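Local coordinates for TRAP dicarboxylate ABC transporter, substrate-binding protein (PDB 4OVQ) that binds beta-D-glucuronate in the periplasm as the solute-binding component of a TRAP transporter, probably to deliver it to the membrane partners, at residues A[34-39]-A[208-213]; A[195-200]-A[215-220]. One frame throughout, in Å; residues are numbered along the deposited sequence.

Interaction 1 (A[34-39]-A[208-213]); sequences DGYPNT and NWPSYE. With BDP (beta-D-glucopyranuronic acid), chain C.
Beside the glucuronate pocket, to which Asn208 and Ser211 belong, the ring of Tyr36, at the N-cap position of helix 37-52, reaches the first turn of helix 209-214. With chi1 at -159° the ring swings out beside the carbonyl carbon, and its far end reaches Pro210 and Ser211. Tyr36 CE1 touches Pro210 CB at 3.5 Å, the two side chains crossing at about a right angle, while Ser211 N sits at the ring edge. The hydroxyl then enters a polar cluster: Tyr36 OH is 3.1 Å from Ser211 OG and 2.6 Å from a water that also bonds O2 of the sugar at 2.7 Å, a water-mediated link to the ligand. Asn208 is the N-cap of helix 209-214: its OD1 accepts from Ser211 N at 2.9 Å, with a C=O...N angle of 175°, almost straight on to the carbonyl. That bond and the one from ND2 to the carbonyl of Ala143 set the amide's turn. Asn208 ND2 also donates to the same water, 3.1 Å away, and lies 3.2 Å from O1 of the sugar. A leucine in place of Asn208 would probably leave Ser211 N without its capping acceptor, and Ala143 O and the water without the amide donor. Trp269 of helix 248-282 packs against both Asn208 and Pro210, and His32 stacks on Tyr36.

Interaction 2 (A[195-200]-A[215-220]); sequences QALKTG and TGHFEV
Leu197, in the last turn of helix 193-199, meets His217 and Val220 of the short helix 217-220, and no hydrogen bond crosses between the two segments. The leucine does most of the touching. Its CG stands beside the backbone N (chi1 -71°) and the chain then extends (chi2 168°), which sends CD1 over one face of the His217 imidazole. This CH-pi contact measures 4.3 Å from Leu197 CD1 to the ring centroid, 27° off the ring normal, and the methyl leans toward the CG side of the ring, with Leu197 CD1 3.9 Å from His217 CG. Nearer the backbone, Leu197 CB packs on Val220 CG2 at 3.7 Å. That methyl lies between the N and the carbonyl carbon of its own residue and also meets Leu197 CD1 at 4.0 Å, so one valine branch touches the leucine at both its root and its end. Lys198 adds a looser edge, its CB 4.3 Å from Val220 CG1. Thr215 OG1 lies over the centre of the imidazole's other face, away from Leu197 CD1, and accepts from the backbone N of His217 at 3.2 Å, an ST turn. His217 ND1 bonds to the hydroxyl of Tyr149. With ND1 so engaged, the face that meets Leu197 serves for packing, and the contact between the helices, aliphatic groups against a ring, would probably depend on shape more than on charge.

In the fold
The centres of the two contacts lie about 16 Å apart, linked by consecutive helices: 209-214 serves interaction 1 and 217-220 serves interaction 2. Along the chain their segments alternate, 34-39, 195-200, 208-213, 215-220, so interaction 1 spans 168 intervening residues while interaction 2 closes a local excursion through strand 204-207. They also touch directly, Tyr212 O lying 3.3 Å from Phe218 N in a probable backbone hydrogen bond. Interaction 1 is buried at the glucuronate, its centre about 12 Å from the centre of the chain; that of interaction 2 is farther out, at about 20 Å. The region after strand 204-207 therefore runs from ligand-binding residues to a helix pair farther out, whose His217 still comes within about 7 Å of the sugar (nearest atoms).

Interaction 1 (A[34-39]-A[208-213])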
loop_
_atom_site.group_PDB
_atom_site.type_symbol
_atom_site.label_atom_id
_atom_site.label_comp_id
_atom_site.label_asym_id
_atom_site.label_seq_id
_atom_site.Cartn_x
_atom_site.Cartn_y
_atom_site.Cartn_z
ATOM N N ASP A 34 1.886 -1.237 16.977
ATOM C CA ASP A 34 3.149 -1.682 17.495
ATOM C C ASP A 34 3.574 -3.017 16.919
ATOM O O ASP A 34 2.764 -3.935 16.745
ATOM C CB ASP A 34 3.119 -1.818 19.026
ATOM C CG ASP A 34 2.996 -0.482 19.747
ATOM O OD1 ASP A 34 3.212 0.582 19.131
ATOM O OD2 ASP A 34 2.676 -0.510 20.961
ATOM N N GLY A 35 4.871 -3.130 16.662
ATOM C CA GLY A 35 5.436 -4.377 16.203
ATOM C C GLY A 35 5.220 -4.703 14.757
ATOM O O GLY A 35 5.795 -5.683 14.243
ATOM N N TYR A 36 4.370 -3.901 14.077
ATOM C CA TYR A 36 4.140 -4.088 12.664
ATOM C C TYR A 36 5.444 -3.803 11.943
ATOM O O TYR A 36 6.195 -2.910 12.370
ATOM C CB TYR A 36 3.050 -3.129 12.178
ATOM C CG TYR A 36 2.363 -3.528 10.906
ATOM C CD1 TYR A 36 1.323 -4.459 10.916
ATOM C CD2 TYR A 36 2.718 -2.945 9.687
ATOM C CE1 TYR A 36 0.690 -4.809 9.733
ATOM C CE2 TYR A 36 2.086 -3.278 8.508
ATOM C CZ TYR A 36 1.067 -4.214 8.537
ATOM O OH TYR A 36 0.415 -4.547 7.385
ATOM N N PRO A 37 5.724 -4.573 10.907
ATOM C CA PRO A 37 6.974 -4.449 10.151
ATOM C C PRO A 37 7.283 -2.999 9.820
ATOM O O PRO A 37 8.392 -2.520 10.073
ATOM C CB PRO A 37 6.704 -5.272 8.893
ATOM C CG PRO A 37 5.813 -6.404 9.423
ATOM C CD PRO A 37 4.938 -5.739 10.469
ATOM N N ASN A 38 6.301 -2.280 9.280
ATOM C CA ASN A 38 6.526 -0.883 8.921
ATOM C C ASN A 38 6.851 0.026 10.100
ATOM O O ASN A 38 7.587 1.022 9.996
ATOM C CB ASN A 38 5.275 -0.308 8.248
ATOM C CG ASN A 38 4.892 -1.027 6.996
ATOM O OD1 ASN A 38 4.993 -2.243 6.890
ATOM N ND2 ASN A 38 4.392 -0.274 6.027
ATOM N N THR A 39 6.240 -0.270 11.229
ATOM C CA THR A 39 6.451 0.500 12.405
ATOM C C THR A 39 7.896 0.372 12.903
ATOM O O THR A 39 8.596 1.357 13.111
ATOM C CB THR A 39 5.461 0.023 13.471
ATOM O OG1 THR A 39 4.115 0.201 12.964
ATOM C CG2 THR A 39 5.625 0.792 14.700
ATOM N N ASN A 208 -3.656 -7.260 2.956
ATOM C CA ASN A 208 -2.660 -8.314 3.173
ATOM C C ASN A 208 -2.891 -9.017 4.529
ATOM O O ASN A 208 -3.694 -8.582 5.353
ATOM C CB ASN A 208 -1.267 -7.706 3.094
ATOM C CG ASN A 208 -1.093 -6.500 4.008
ATOM O OD1 ASN A 208 -1.453 -6.519 5.174
ATOM N ND2 ASN A 208 -0.523 -5.413 3.457
ATOM N N TRP A 209 -2.181 -10.124 4.768
ATOM C CA TRP A 209 -2.362 -10.851 6.026
ATOM C C TRP A 209 -2.080 -10.029 7.270
ATOM O O TRP A 209 -2.850 -10.059 8.224
ATOM C CB TRP A 209 -1.509 -12.123 6.102
ATOM C CG TRP A 209 -1.940 -13.224 5.216
ATOM C CD1 TRP A 209 -1.344 -13.608 4.061
ATOM C CD2 TRP A 209 -3.044 -14.120 5.419
ATOM N NE1 TRP A 209 -2.001 -14.685 3.518
ATOM C CE2 TRP A 209 -3.048 -15.024 4.336
ATOM C CE3 TRP A 209 -4.034 -14.239 6.401
ATOM C CZ2 TRP A 209 -4.004 -16.048 4.211
ATOM C CZ3 TRP A 209 -4.988 -15.253 6.271
ATOM C CH2 TRP A 209 -4.954 -16.144 5.182
ATOM N N PRO A 210 -0.956 -9.292 7.304
ATOM C CA PRO A 210 -0.654 -8.551 8.531
ATOM C C PRO A 210 -1.668 -7.453 8.922
ATOM O O PRO A 210 -1.905 -7.205 10.105
ATOM C CB PRO A 210 0.742 -7.978 8.254
ATOM C CG PRO A 210 1.334 -8.922 7.250
ATOM C CD PRO A 210 0.172 -9.272 6.364
ATOM N N SER A 211 -2.257 -6.794 7.931
ATOM C CA SER A 211 -3.280 -5.779 8.204
ATOM C C SER A 211 -4.579 -6.435 8.653
ATOM O O SER A 211 -5.232 -5.962 9.561
ATOM C CB SER A 211 -3.568 -4.940 6.963
ATOM O OG SER A 211 -2.558 -3.979 6.707
ATOM N N TYR A 212 -4.939 -7.530 8.001
ATOM C CA TYR A 212 -6.158 -8.274 8.336
ATOM C C TYR A 212 -6.083 -8.692 9.795
ATOM O O TYR A 212 -7.045 -8.589 10.548
ATOM C CB TYR A 212 -6.242 -9.497 7.446
ATOM C CG TYR A 212 -7.367 -10.484 7.681
ATOM C CD1 TYR A 212 -8.698 -10.073 7.677
ATOM C CD2 TYR A 212 -7.106 -11.856 7.822
ATOM C CE1 TYR A 212 -9.713 -10.984 7.840
ATOM C CE2 TYR A 212 -8.133 -12.761 8.013
ATOM C CZ TYR A 212 -9.423 -12.316 8.018
ATOM O OH TYR A 212 -10.422 -13.240 8.183
ATOM N N GLU A 213 -4.891 -9.115 10.201
ATOM C CA GLU A 213 -4.683 -9.548 11.560
ATOM C C GLU A 213 -4.586 -8.370 12.542
ATOM O O GLU A 213 -5.343 -8.311 13.502
ATOM C CB GLU A 213 -3.454 -10.468 11.592
ATOM C CG GLU A 213 -3.136 -11.055 12.929
ATOM C CD GLU A 213 -2.073 -10.258 13.634
ATOM O OE1 GLU A 213 -0.950 -10.114 13.090
ATOM O OE2 GLU A 213 -2.380 -9.731 14.706
HETATM C C1 BDP C . -2.458 -1.457 4.229
HETATM C C2 BDP C . -1.450 -0.362 3.994
HETATM C C3 BDP C . -1.929 0.825 4.710
HETATM C C4 BDP C . -3.274 1.227 4.206
HETATM C C5 BDP C . -4.255 0.088 4.361
HETATM C C6 BDP C . -5.653 0.417 3.812
HETATM O O2 BDP C . -0.206 -0.834 4.613
HETATM O O3 BDP C . -1.001 1.903 4.315
HETATM O O4 BDP C . -3.756 2.424 4.951
HETATM O O5 BDP C . -3.783 -1.087 3.716
HETATM O O6A BDP C . -6.095 1.598 3.929
HETATM O O1 BDP C . -2.132 -2.650 3.576
HETATM O O6B BDP C . -6.303 -0.584 3.424
HETATM O O HOH W 1 0.898 -3.252 5.129
#

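Interaction 2 (A[195-200]-A[215-220])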
loop_
_atom_site.group_PDB
_atom_site.type_symbol
_atom_site.label_atom_id
_atom_site.label_comp_id
_atom_site.label_asym_id
_atom_site.label_seq_id
_atom_site.Cartn_x
_atom_site.Cartn_y
_atom_site.Cartn_z
ATOM N N GLN A 195 -15.132 -0.903 12.761
ATOM C CA GLN A 195 -16.496 -0.604 13.168
ATOM C C GLN A 195 -17.487 -0.901 12.039
ATOM O O GLN A 195 -18.568 -1.422 12.288
ATOM C CB GLN A 195 -16.573 0.857 13.637
ATOM C CG GLN A 195 -17.969 1.339 14.007
ATOM C CD GLN A 195 -18.460 0.737 15.290
ATOM O OE1 GLN A 195 -17.721 0.062 15.989
ATOM N NE2 GLN A 195 -19.728 0.962 15.598
ATOM N N ALA A 196 -17.129 -0.559 10.809
ATOM C CA ALA A 196 -18.033 -0.723 9.695
ATOM C C ALA A 196 -18.328 -2.190 9.456
ATOM O O ALA A 196 -19.450 -2.531 9.111
ATOM C CB ALA A 196 -17.469 -0.060 8.428
ATOM N N LEU A 197 -17.326 -3.058 9.593
ATOM C CA LEU A 197 -17.535 -4.495 9.465
ATOM C C LEU A 197 -18.380 -5.025 10.621
ATOM O O LEU A 197 -19.265 -5.869 10.416
ATOM C CB LEU A 197 -16.193 -5.209 9.446
ATOM C CG LEU A 197 -15.319 -5.058 8.209
ATOM C CD1 LEU A 197 -13.898 -5.595 8.470
ATOM C CD2 LEU A 197 -15.993 -5.798 7.052
ATOM N N LYS A 198 -18.085 -4.537 11.833
ATOM C CA LYS A 198 -18.814 -4.898 13.047
ATOM C C LYS A 198 -20.317 -4.649 12.916
ATOM O O LYS A 198 -21.140 -5.522 13.240
ATOM C CB LYS A 198 -18.252 -4.116 14.237
ATOM C CG LYS A 198 -18.860 -4.506 15.563
ATOM C CD LYS A 198 -18.348 -3.625 16.691
ATOM C CE LYS A 198 -18.747 -4.159 18.058
ATOM N NZ LYS A 198 -17.973 -5.379 18.395
ATOM N N THR A 199 -20.684 -3.461 12.445
ATOM C CA THR A 199 -22.086 -3.057 12.364
ATOM C C THR A 199 -22.774 -3.422 11.039
ATOM O O THR A 199 -23.980 -3.286 10.901
ATOM C CB THR A 199 -22.210 -1.555 12.514
ATOM O OG1 THR A 199 -21.525 -0.910 11.422
ATOM C CG2 THR A 199 -21.628 -1.110 13.825
ATOM N N GLY A 200 -22.012 -3.931 10.074
ATOM C CA GLY A 200 -22.603 -4.310 8.800
ATOM C C GLY A 200 -22.775 -3.177 7.800
ATOM O O GLY A 200 -23.466 -3.363 6.766
ATOM N N THR A 215 -5.467 -5.145 12.697
ATOM C CA THR A 215 -6.568 -4.204 12.876
ATOM C C THR A 215 -7.752 -4.848 13.591
ATOM O O THR A 215 -8.707 -4.157 13.961
ATOM C CB THR A 215 -7.120 -3.768 11.512
ATOM O OG1 THR A 215 -7.498 -4.958 10.789
ATOM C CG2 THR A 215 -6.089 -2.910 10.734
ATOM N N GLY A 216 -7.687 -6.167 13.693
ATOM C CA GLY A 216 -8.775 -6.942 14.269
ATOM C C GLY A 216 -9.846 -7.325 13.260
ATOM O O GLY A 216 -10.844 -7.961 13.615
ATOM N N HIS A 217 -9.644 -6.978 11.990
ATOM C CA HIS A 217 -10.691 -7.235 11.017
ATOM C C HIS A 217 -11.051 -8.722 10.978
ATOM O O HIS A 217 -12.209 -9.088 10.765
ATOM C CB HIS A 217 -10.289 -6.785 9.602
ATOM C CG HIS A 217 -10.136 -5.306 9.448
ATOM N ND1 HIS A 217 -9.587 -4.733 8.325
ATOM C CD2 HIS A 217 -10.437 -4.284 10.284
ATOM C CE1 HIS A 217 -9.544 -3.422 8.481
ATOM N NE2 HIS A 217 -10.048 -3.122 9.664
ATOM N N PHE A 218 -10.080 -9.591 11.220
ATOM C CA PHE A 218 -10.340 -11.019 11.126
ATOM C C PHE A 218 -11.398 -11.459 12.145
ATOM O O PHE A 218 -12.077 -12.445 11.907
ATOM C CB PHE A 218 -9.038 -11.809 11.277
ATOM C CG PHE A 218 -8.531 -11.893 12.680
ATOM C CD1 PHE A 218 -7.776 -10.883 13.234
ATOM C CD2 PHE A 218 -8.801 -13.011 13.449
ATOM C CE1 PHE A 218 -7.294 -10.988 14.538
ATOM C CE2 PHE A 218 -8.338 -13.117 14.722
ATOM C CZ PHE A 218 -7.595 -12.129 15.284
ATOM N N GLU A 219 -11.530 -10.740 13.264
ATOM C CA GLU A 219 -12.526 -11.084 14.306
ATOM C C GLU A 219 -13.952 -10.774 13.886
ATOM O O GLU A 219 -14.908 -11.316 14.440
ATOM C CB GLU A 219 -12.260 -10.319 15.609
ATOM C CG GLU A 219 -10.958 -10.674 16.326
ATOM C CD GLU A 219 -11.021 -12.029 17.020
ATOM O OE1 GLU A 219 -12.062 -12.714 16.877
ATOM O OE2 GLU A 219 -10.044 -12.407 17.707
ATOM N N VAL A 220 -14.084 -9.880 12.916
ATOM C CA VAL A 220 -15.388 -9.408 12.462
ATOM C C VAL A 220 -15.649 -9.700 10.982
ATOM O O VAL A 220 -16.676 -9.287 10.459
ATOM C CB VAL A 220 -15.581 -7.890 12.734
ATOM C CG1 VAL A 220 -15.684 -7.614 14.227
ATOM C CG2 VAL A 220 -14.450 -7.045 12.137
#